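Local coordinates for protein acetylxylan esterase / glucomannan deacetylase (Cellvibrio japonicus, PDB 2WAA) that removes acetyl groups from plant cell wall polysaccharides, deacetylating acetylated xylan and glucomannan with equal efficiency, as a family 2 carbohydrate esterase, at residues A54-S59 with Q84-F89; N60-I65 with S76-A81; N107-V112 with K156-W161. All blocks are in the same frame, centred on the assembly; numbering follows the deposited sequence. Where two conformers were deposited one is given.

Contact 1. Residues A54-S59 with Q84-F89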
loop_
_atom_site.group_PDB
_atom_site.type_symbol
_atom_site.label_atom_id
_atom_site.label_comp_id
_atom_site.label_asym_id
_atom_site.label_seq_id
_atom_site.Cartn_x
_atom_site.Cartn_y
_atom_site.Cartn_z
ATOM N N ALA A 54 -5.029 -1.068 22.100
ATOM C CA ALA A 54 -5.273 0.077 21.226
ATOM C C ALA A 54 -6.768 0.333 21.099
ATOM O O ALA A 54 -7.555 -0.613 21.033
ATOM C CB ALA A 54 -4.721 -0.246 19.874
ATOM N N GLU A 55 -7.150 1.606 21.012
ATOM C CA GLU A 55 -8.540 1.956 20.715
ATOM C C GLU A 55 -8.649 2.125 19.189
ATOM O O GLU A 55 -7.977 3.019 18.618
ATOM C CB GLU A 55 -8.896 3.271 21.399
ATOM C CG GLU A 55 -8.917 3.131 22.937
ATOM C CD GLU A 55 -9.825 2.014 23.399
ATOM O OE1 GLU A 55 -10.984 1.972 22.951
ATOM O OE2 GLU A 55 -9.400 1.212 24.259
ATOM N N MET A 56 -9.444 1.291 18.541
ATOM C CA MET A 56 -9.535 1.336 17.088
ATOM C C MET A 56 -10.975 1.278 16.638
ATOM O O MET A 56 -11.862 0.926 17.408
ATOM C CB MET A 56 -8.761 0.166 16.454
ATOM C CG MET A 56 -7.342 0.075 16.987
ATOM S SD MET A 56 -6.350 -1.108 16.064
ATOM C CE MET A 56 -6.040 -0.163 14.559
ATOM N N GLN A 57 -11.202 1.636 15.373
ATOM C CA GLN A 57 -12.550 1.597 14.776
ATOM C C GLN A 57 -12.350 1.611 13.263
ATOM O O GLN A 57 -11.328 2.141 12.802
ATOM C CB GLN A 57 -13.382 2.808 15.244
ATOM C CG GLN A 57 -12.779 4.161 14.967
ATOM C CD GLN A 57 -13.687 5.373 15.389
ATOM O OE1 GLN A 57 -14.758 5.218 15.985
ATOM N NE2 GLN A 57 -13.231 6.572 15.071
ATOM N N SER A 58 -13.307 1.098 12.489
ATOM C CA SER A 58 -13.252 1.270 11.034
ATOM C C SER A 58 -14.560 1.947 10.588
ATOM O O SER A 58 -15.539 1.948 11.349
ATOM C CB SER A 58 -13.053 -0.057 10.320
ATOM O OG SER A 58 -14.234 -0.841 10.386
ATOM N N SER A 59 -14.596 2.545 9.409
ATOM C CA SER A 59 -15.770 3.340 9.070
ATOM C C SER A 59 -16.982 2.500 8.758
ATOM O O SER A 59 -18.122 2.961 8.997
ATOM C CB SER A 59 -15.495 4.264 7.893
ATOM O OG SER A 59 -15.011 3.481 6.835
ATOM N N GLN A 84 -13.468 0.129 19.708
ATOM C CA GLN A 84 -13.252 -1.094 20.499
ATOM C C GLN A 84 -11.819 -1.101 21.020
ATOM O O GLN A 84 -10.890 -0.651 20.347
ATOM C CB GLN A 84 -13.479 -2.330 19.583
ATOM C CG GLN A 84 -12.408 -2.467 18.456
ATOM C CD GLN A 84 -13.030 -2.666 17.047
ATOM O OE1 GLN A 84 -13.239 -3.816 16.586
ATOM N NE2 GLN A 84 -13.340 -1.533 16.365
ATOM N N THR A 85 -11.644 -1.588 22.243
ATOM C CA THR A 85 -10.324 -1.844 22.761
ATOM C C THR A 85 -9.789 -3.135 22.133
ATOM O O THR A 85 -10.388 -4.206 22.301
ATOM C CB THR A 85 -10.377 -2.063 24.267
ATOM O OG1 THR A 85 -11.023 -0.938 24.869
ATOM C CG2 THR A 85 -8.935 -2.236 24.816
ATOM N N VAL A 86 -8.678 -3.024 21.428
ATOM C CA VAL A 86 -8.028 -4.166 20.795
ATOM C C VAL A 86 -6.795 -4.536 21.597
ATOM O O VAL A 86 -5.888 -3.738 21.747
ATOM C CB VAL A 86 -7.606 -3.830 19.336
ATOM C CG1 VAL A 86 -6.889 -5.032 18.649
ATOM C CG2 VAL A 86 -8.833 -3.392 18.511
ATOM N N GLU A 87 -6.767 -5.749 22.123
ATOM C CA GLU A 87 -5.579 -6.199 22.855
ATOM C C GLU A 87 -4.503 -6.593 21.853
ATOM O O GLU A 87 -4.762 -7.418 20.964
ATOM C CB GLU A 87 -5.908 -7.429 23.716
ATOM C CG GLU A 87 -4.690 -7.822 24.598
ATOM C CD GLU A 87 -5.044 -8.963 25.556
ATOM O OE1 GLU A 87 -5.484 -8.654 26.677
ATOM O OE2 GLU A 87 -4.889 -10.130 25.174
ATOM N N LEU A 88 -3.326 -5.983 21.959
ATOM C CA LEU A 88 -2.245 -6.275 21.037
ATOM C C LEU A 88 -1.375 -7.371 21.622
ATOM O O LEU A 88 -1.040 -8.327 20.922
ATOM C CB LEU A 88 -1.417 -4.998 20.754
ATOM C CG LEU A 88 -2.228 -3.846 20.084
ATOM C CD1 LEU A 88 -1.375 -2.589 19.971
ATOM C CD2 LEU A 88 -2.836 -4.248 18.736
ATOM N N PHE A 89 -1.034 -7.273 22.900
ATOM C CA PHE A 89 -0.372 -8.401 23.572
ATOM C C PHE A 89 -0.658 -8.354 25.063
ATOM O O PHE A 89 -1.072 -7.326 25.589
ATOM C CB PHE A 89 1.155 -8.429 23.284
ATOM C CG PHE A 89 1.966 -7.420 24.069
ATOM C CD1 PHE A 89 2.331 -7.639 25.398
ATOM C CD2 PHE A 89 2.438 -6.278 23.440
ATOM C CE1 PHE A 89 3.149 -6.695 26.105
ATOM C CE2 PHE A 89 3.226 -5.347 24.107
ATOM C CZ PHE A 89 3.592 -5.555 25.450
#
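Ala-54 and Val-86 exchange both of their backbone bonds, and Met-56 and Gln-84 do the same two residues along, which makes 54-58 and 84-89 antiparallel neighbours in the N-terminal beta domain. The Val-86 N to Ala-54 O bond is the shortest of the four, 2.7 Å and nearly straight at 176°. Between these two hydrogen-bonded pairs, Glu-55 and Thr-85 form a non-hydrogen-bonded pair with CA atoms 4.7 Å apart.

Two side-chain bonds reinforce the ladder, one on each face. Thr-85 OG1 donates to the syn lone pair of Glu-55 OE2 at 2.8 Å; a bend at chi2 (-54°) folds the glutamate chain back and chi3 turns the carboxylate to meet it, while Glu-55 OE1 accepts from Gln-83. On the opposite face Gln-84 NE2 reaches Met-56 O at 3.1 Å from well above the carbonyl plane, and its OE1 takes the backbone N-H of Asp-80.

Beside that amide lie apolar contacts. Val-86 CG2 is 4.1 Å from Met-56 CG, and Leu-88 CD1 is equally far from Ala-54 CB. Leu-114 and Leu-117 of strand 112-119 pack on Ala-54.

Met-56 O is thus gripped by two donors from one residue, the backbone N and the side-chain amide. The sheet is two-sided here: Glu-55 and Thr-85 make one face polar, while that of Ala-54, Met-56 and Val-86 is mainly apolar, with the bonded Gln-84 amide at its edge.

Contact 2. Residues N60-I65 with S76-A81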
loop_
_atom_site.group_PDB
_atom_site.type_symbol
_atom_site.label_atom_id
_atom_site.label_comp_id
_atom_site.label_asym_id
_atom_site.label_seq_id
_atom_site.Cartn_x
_atom_site.Cartn_y
_atom_site.Cartn_z
ATOM N N ASN A 60 -16.770 1.299 8.212
ATOM C CA ASN A 60 -17.889 0.444 7.783
ATOM C C ASN A 60 -17.891 -0.933 8.412
ATOM O O ASN A 60 -18.656 -1.801 7.967
ATOM C CB ASN A 60 -17.851 0.186 6.258
ATOM C CG ASN A 60 -17.874 1.441 5.449
ATOM O OD1 ASN A 60 -18.677 2.362 5.692
ATOM N ND2 ASN A 60 -17.002 1.490 4.441
ATOM N N GLY A 61 -16.990 -1.179 9.361
ATOM C CA GLY A 61 -16.921 -2.458 10.024
ATOM C C GLY A 61 -16.497 -3.567 9.076
ATOM O O GLY A 61 -16.796 -4.747 9.296
ATOM N N ASN A 62 -15.786 -3.185 8.010
ATOM C CA ASN A 62 -15.421 -4.132 6.976
ATOM C C ASN A 62 -13.908 -4.098 6.687
ATOM O O ASN A 62 -13.474 -4.472 5.588
ATOM C CB ASN A 62 -16.227 -3.736 5.722
ATOM C CG ASN A 62 -16.319 -4.843 4.695
ATOM O OD1 ASN A 62 -16.180 -6.012 5.022
ATOM N ND2 ASN A 62 -16.627 -4.463 3.430
ATOM N N SER A 63 -13.131 -3.615 7.654
ATOM C CA SER A 63 -11.668 -3.408 7.480
ATOM C C SER A 63 -10.832 -4.402 8.322
ATOM O O SER A 63 -11.165 -4.718 9.470
ATOM C CB SER A 63 -11.259 -1.986 7.879
ATOM O OG SER A 63 -12.022 -1.013 7.182
ATOM N N TRP A 64 -9.718 -4.868 7.760
ATOM C CA TRP A 64 -8.892 -5.836 8.466
ATOM C C TRP A 64 -7.509 -5.273 8.719
ATOM O O TRP A 64 -6.939 -4.509 7.886
ATOM C CB TRP A 64 -8.711 -7.117 7.617
ATOM C CG TRP A 64 -10.014 -7.951 7.499
ATOM C CD1 TRP A 64 -11.089 -7.730 6.659
ATOM C CD2 TRP A 64 -10.330 -9.141 8.253
ATOM N NE1 TRP A 64 -12.029 -8.718 6.844
ATOM C CE2 TRP A 64 -11.594 -9.594 7.809
ATOM C CE3 TRP A 64 -9.635 -9.893 9.225
ATOM C CZ2 TRP A 64 -12.209 -10.735 8.341
ATOM C CZ3 TRP A 64 -10.228 -11.042 9.749
ATOM C CH2 TRP A 64 -11.514 -11.453 9.314
ATOM N N ILE A 65 -6.946 -5.690 9.841
ATOM C CA ILE A 65 -5.556 -5.400 10.147
ATOM C C ILE A 65 -4.836 -6.708 10.526
ATOM O O ILE A 65 -5.480 -7.694 10.936
ATOM C CB ILE A 65 -5.444 -4.406 11.320
ATOM C CG1 ILE A 65 -6.093 -5.014 12.599
ATOM C CG2 ILE A 65 -6.073 -3.024 10.911
ATOM C CD1 ILE A 65 -5.852 -4.203 13.868
ATOM N N SER A 76 -4.813 -11.807 12.264
ATOM C CA SER A 76 -5.657 -10.906 11.477
ATOM C C SER A 76 -6.980 -10.648 12.206
ATOM O O SER A 76 -7.619 -11.593 12.674
ATOM C CB SER A 76 -5.946 -11.496 10.093
ATOM O OG SER A 76 -4.749 -11.932 9.461
ATOM N N ILE A 77 -7.384 -9.389 12.288
ATOM C CA ILE A 77 -8.579 -8.984 13.043
ATOM C C ILE A 77 -9.444 -8.065 12.200
ATOM O O ILE A 77 -8.913 -7.165 11.538
ATOM C CB ILE A 77 -8.093 -8.154 14.262
ATOM C CG1 ILE A 77 -7.121 -9.013 15.079
ATOM C CG2 ILE A 77 -9.315 -7.623 15.122
ATOM C CD1 ILE A 77 -6.588 -8.220 16.332
ATOM N N LYS A 78 -10.757 -8.281 12.213
ATOM C CA LYS A 78 -11.671 -7.416 11.476
ATOM C C LYS A 78 -12.197 -6.363 12.457
ATOM O O LYS A 78 -12.610 -6.702 13.555
ATOM C CB LYS A 78 -12.838 -8.232 10.919
ATOM C CG LYS A 78 -13.757 -7.455 9.942
ATOM C CD LYS A 78 -14.866 -8.404 9.453
ATOM C CE LYS A 78 -15.664 -7.789 8.343
ATOM N NZ LYS A 78 -16.687 -8.876 7.935
ATOM N N LEU A 79 -12.100 -5.093 12.122
ATOM C CA LEU A 79 -12.455 -4.045 13.092
ATOM C C LEU A 79 -13.921 -3.613 12.951
ATOM O O LEU A 79 -14.380 -3.248 11.864
ATOM C CB LEU A 79 -11.532 -2.815 12.863
ATOM C CG LEU A 79 -10.039 -3.039 13.169
ATOM C CD1 LEU A 79 -9.306 -1.763 12.823
ATOM C CD2 LEU A 79 -9.860 -3.379 14.688
ATOM N N ASP A 80 -14.626 -3.592 14.070
ATOM C CA ASP A 80 -16.014 -3.116 14.122
ATOM C C ASP A 80 -16.106 -1.633 13.811
ATOM O O ASP A 80 -15.156 -0.893 14.007
ATOM C CB ASP A 80 -16.510 -3.328 15.550
ATOM C CG ASP A 80 -18.028 -3.420 15.654
ATOM O OD1 ASP A 80 -18.542 -4.566 15.554
ATOM O OD2 ASP A 80 -18.677 -2.371 15.894
ATOM N N ALA A 81 -17.282 -1.198 13.346
ATOM C CA ALA A 81 -17.509 0.205 13.119
ATOM C C ALA A 81 -17.547 1.019 14.433
ATOM O O ALA A 81 -17.319 2.214 14.431
ATOM C CB ALA A 81 -18.823 0.397 12.309
HETATM O O HOH W 1 -18.155 -7.182 6.426
HETATM O O HOH W 2 -14.618 -9.822 5.774
#
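Lys-78 lays its aliphatic chain over one face of the Trp-64 indole, and this is the tight part of the contact. Its CB stands 3.5 Å from the centroid of the six-membered ring and only 9° off the ring normal, a CH-pi contact with the methylene centred on the ring. With CG anti to the backbone N (chi1 -171°) and every later torsion extended, the lysine runs on past the indole nitrogen toward Gly-61 and Asn-62. Ser-76 O meets the ring at its edge. Beneath, three backbone bonds zip the hairpin strands: Ile-65 and Ile-77 bond reciprocally, and Leu-79 N donates to Ser-63 O at 2.8 Å. On the face away from the indole, Ile-65 CG2 touches Leu-79 CD1 at 4.0 Å, the two side chains crossing at about a right angle.

The loose side is the exposed end of Lys-78, where water does the joining. NZ donates to one water 2.7 Å away, which itself donates a hydrogen bond to Asn-62 OD1, and to a second that also accepts from Trp-64 NE1. At the open end of the hairpin, Gly-61, at positive phi, has its CA 3.2 Å from Leu-79 O, a CH...O contact in place of strand pairing.

Hairpin 63-69/75-79 continues its sheet through strand 94-103. Its inner face packs on Met-56 of strand 51-58, Val-86 of strand 84-91 and Val-112 of strand 112-119, closing the domain's beta-sandwich core.

Contact 3. Residues N107-V112 with K156-W161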
loop_
_atom_site.group_PDB
_atom_site.type_symbol
_atom_site.label_atom_id
_atom_site.label_comp_id
_atom_site.label_asym_id
_atom_site.label_seq_id
_atom_site.Cartn_x
_atom_site.Cartn_y
_atom_site.Cartn_z
ATOM N N ASN A 107 -9.037 1.408 0.607
ATOM C CA ASN A 107 -10.036 2.466 0.855
ATOM C C ASN A 107 -11.507 2.111 0.686
ATOM O O ASN A 107 -12.330 2.534 1.513
ATOM C CB ASN A 107 -9.724 3.658 -0.028
ATOM C CG ASN A 107 -8.623 4.554 0.563
ATOM O OD1 ASN A 107 -8.906 5.310 1.468
ATOM N ND2 ASN A 107 -7.386 4.511 -0.002
ATOM N N TRP A 108 -11.873 1.358 -0.360
ATOM C CA TRP A 108 -13.288 1.085 -0.526
ATOM C C TRP A 108 -13.827 0.203 0.594
ATOM O O TRP A 108 -15.043 0.223 0.855
ATOM C CB TRP A 108 -13.667 0.572 -1.939
ATOM C CG TRP A 108 -13.257 -0.851 -2.310
ATOM C CD1 TRP A 108 -12.209 -1.203 -3.124
ATOM C CD2 TRP A 108 -13.907 -2.068 -1.956
ATOM N NE1 TRP A 108 -12.160 -2.568 -3.272
ATOM C CE2 TRP A 108 -13.199 -3.121 -2.581
ATOM C CE3 TRP A 108 -15.036 -2.376 -1.196
ATOM C CZ2 TRP A 108 -13.566 -4.468 -2.443
ATOM C CZ3 TRP A 108 -15.405 -3.734 -1.048
ATOM C CH2 TRP A 108 -14.644 -4.757 -1.664
ATOM N N HIS A 109 -12.964 -0.571 1.254
ATOM C CA HIS A 109 -13.419 -1.340 2.407
ATOM C C HIS A 109 -13.828 -0.402 3.529
ATOM O O HIS A 109 -14.761 -0.677 4.259
ATOM C CB HIS A 109 -12.292 -2.210 2.969
ATOM C CG HIS A 109 -11.753 -3.220 2.003
ATOM N ND1 HIS A 109 -10.818 -4.161 2.381
ATOM C CD2 HIS A 109 -12.015 -3.449 0.685
ATOM C CE1 HIS A 109 -10.518 -4.928 1.338
ATOM N NE2 HIS A 109 -11.234 -4.520 0.301
ATOM N N GLY A 110 -13.116 0.709 3.652
ATOM C CA GLY A 110 -13.382 1.711 4.664
ATOM C C GLY A 110 -12.067 2.362 5.069
ATOM O O GLY A 110 -11.006 2.116 4.468
ATOM N N GLN A 111 -12.152 3.199 6.087
ATOM C CA GLN A 111 -10.934 3.762 6.654
ATOM C C GLN A 111 -10.877 3.331 8.107
ATOM O O GLN A 111 -11.924 3.140 8.770
ATOM C CB GLN A 111 -10.910 5.291 6.544
ATOM C CG GLN A 111 -10.530 5.772 5.154
ATOM C CD GLN A 111 -11.690 5.721 4.235
ATOM O OE1 GLN A 111 -12.829 5.961 4.676
ATOM N NE2 GLN A 111 -11.444 5.428 2.933
ATOM N N VAL A 112 -9.657 3.119 8.592
ATOM C CA VAL A 112 -9.459 2.658 9.974
ATOM C C VAL A 112 -8.874 3.796 10.772
ATOM O O VAL A 112 -8.059 4.547 10.249
ATOM C CB VAL A 112 -8.470 1.497 9.990
ATOM C CG1 VAL A 112 -7.963 1.187 11.454
ATOM C CG2 VAL A 112 -9.098 0.241 9.344
ATOM N N LYS A 156 -15.541 -14.447 -1.985
ATOM C CA LYS A 156 -14.597 -13.354 -1.778
ATOM C C LYS A 156 -15.160 -12.388 -0.728
ATOM O O LYS A 156 -16.363 -12.037 -0.741
ATOM C CB LYS A 156 -14.379 -12.621 -3.096
ATOM C CG LYS A 156 -13.290 -11.585 -3.092
ATOM C CD LYS A 156 -13.392 -10.821 -4.394
ATOM C CE LYS A 156 -12.103 -10.734 -4.994
ATOM N NZ LYS A 156 -12.202 -10.506 -6.464
ATOM N N ASN A 157 -14.303 -11.944 0.183
ATOM C CA ASN A 157 -14.695 -10.940 1.139
ATOM C C ASN A 157 -13.426 -10.165 1.544
ATOM O O ASN A 157 -12.350 -10.490 1.067
ATOM C CB ASN A 157 -15.365 -11.617 2.333
ATOM C CG ASN A 157 -14.386 -12.458 3.148
ATOM O OD1 ASN A 157 -13.744 -11.934 4.048
ATOM N ND2 ASN A 157 -14.302 -13.753 2.866
ATOM N N THR A 158 -13.552 -9.139 2.381
ATOM C CA THR A 158 -12.426 -8.232 2.572
ATOM C C THR A 158 -11.255 -8.901 3.317
ATOM O O THR A 158 -10.133 -8.375 3.305
ATOM C CB THR A 158 -12.806 -6.916 3.305
ATOM O OG1 THR A 158 -13.464 -7.248 4.538
ATOM C CG2 THR A 158 -13.761 -6.105 2.419
ATOM N N ARG A 159 -11.485 -10.075 3.920
ATOM C CA ARG A 159 -10.402 -10.855 4.513
ATOM C C ARG A 159 -9.396 -11.372 3.485
ATOM O O ARG A 159 -8.235 -11.626 3.809
ATOM C CB ARG A 159 -10.980 -12.040 5.328
ATOM C CG ARG A 159 -9.923 -12.661 6.276
ATOM C CD ARG A 159 -10.321 -14.098 6.664
ATOM N NE ARG A 159 -10.531 -14.900 5.446
ATOM C CZ ARG A 159 -9.569 -15.323 4.638
ATOM N NH1 ARG A 159 -8.306 -15.071 4.906
ATOM N NH2 ARG A 159 -9.880 -16.023 3.528
ATOM N N TRP A 160 -9.816 -11.469 2.229
ATOM C CA TRP A 160 -8.934 -11.956 1.199
ATOM C C TRP A 160 -7.759 -11.023 0.884
ATOM O O TRP A 160 -6.826 -11.439 0.200
ATOM C CB TRP A 160 -9.739 -12.181 -0.078
ATOM C CG TRP A 160 -10.555 -13.445 -0.078
ATOM C CD1 TRP A 160 -11.084 -14.130 1.012
ATOM C CD2 TRP A 160 -10.986 -14.153 -1.239
ATOM N NE1 TRP A 160 -11.776 -15.236 0.580
ATOM C CE2 TRP A 160 -11.753 -15.267 -0.794
ATOM C CE3 TRP A 160 -10.819 -13.937 -2.611
ATOM C CZ2 TRP A 160 -12.317 -16.194 -1.680
ATOM C CZ3 TRP A 160 -11.369 -14.858 -3.497
ATOM C CH2 TRP A 160 -12.122 -15.964 -3.031
ATOM N N TRP A 161 -7.809 -9.766 1.323
ATOM C CA TRP A 161 -6.705 -8.854 1.040
ATOM C C TRP A 161 -5.508 -9.062 1.988
ATOM O O TRP A 161 -5.681 -9.230 3.197
ATOM C CB TRP A 161 -7.177 -7.395 1.190
ATOM C CG TRP A 161 -7.863 -6.804 -0.019
ATOM C CD1 TRP A 161 -7.425 -5.724 -0.731
ATOM C CD2 TRP A 161 -9.121 -7.191 -0.616
ATOM N NE1 TRP A 161 -8.304 -5.431 -1.751
ATOM C CE2 TRP A 161 -9.353 -6.298 -1.707
ATOM C CE3 TRP A 161 -10.072 -8.195 -0.345
ATOM C CZ2 TRP A 161 -10.476 -6.383 -2.533
ATOM C CZ3 TRP A 161 -11.224 -8.265 -1.162
ATOM C CH2 TRP A 161 -11.392 -7.377 -2.257
#
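The His-109 imidazole is wedged between Thr-158 and Trp-161. Over one of its faces sits the threonine methyl, CG2 being 3.4 Å from the ring centroid and 4° off the normal, a CH-pi contact almost exactly on centre. Its edge points into a face of Trp-161: His-109 NE2 stands 3.3 Å from Trp-161 CE2, and CE1 is as close to CD2 of that indole. The imidazole and the indole's five-membered ring make an edge-to-face pair, with planes at 83°. Trp-108 joins as an offset edge-to-face partner on Trp-161, the six-membered rings 5.6 Å apart between centroids and CZ2 touching CZ2 at 3.6 Å. Within its own segment, Trp-108 carries the edge of His-109 over a face, with His-109 CD2 above the Trp-108 ring. At the edge of Trp-161 lies Asn-157 O.

Torsions set this interlock. Trp-108 has CG between its backbone N and carbonyl carbon (chi1 72°), which turns a face of the indole to the edge of the neighbouring imidazole. Thr-158 puts CG2 beside its own N, facing the histidine, and turns OG1 elsewhere, to Asn-62 O. The 3-10 turn 158-160 carries Thr-158 and leads into Trp-161; it opens with an Asx turn, Asn-157 OD1 accepting from Arg-159 N at 2.9 Å.

Two polar ring atoms are bonded from outside: His-109 ND1 pairs with Ser-105 OG, and Trp-161 NE1 with Glu-106 OE2. Trp-161 lies about 5 Å, side chain to side chain, from Ser-141, the inferred nucleophile, which places one edge of the cluster near the probable catalytic site. Contact between the segments rests on ring edges, ring faces and a methyl, while the bonds to Ser-105 and Glu-106 would restrain ring rotation; the N-terminal beta domain thereby meets the SGNH-type esterase domain through aromatic packing.

From the N terminus, strand 51-58 supplies the first half of contact 1, and residues 60-65 follow at once with the first half of contact 2. The chain turns after strand 63-69, and strand 75-79 closes the hairpin of contact 2; strand 84-91 then closes the wider loop of contact 1, so contact 2 is nested within it. Ser-58 bonds to Leu-79 and Asp-80, joining the two where the sheets approach each other. Contact 3 follows in series and closes its own loop, from 107-112 to 156-161, linking the beta domain to the esterase domain. Asn-62 O with Thr-158, and Asn-60 with His-109 O, tie contact 2 to it, while Ser-59 pairs with Gln-111 from contact 1's side.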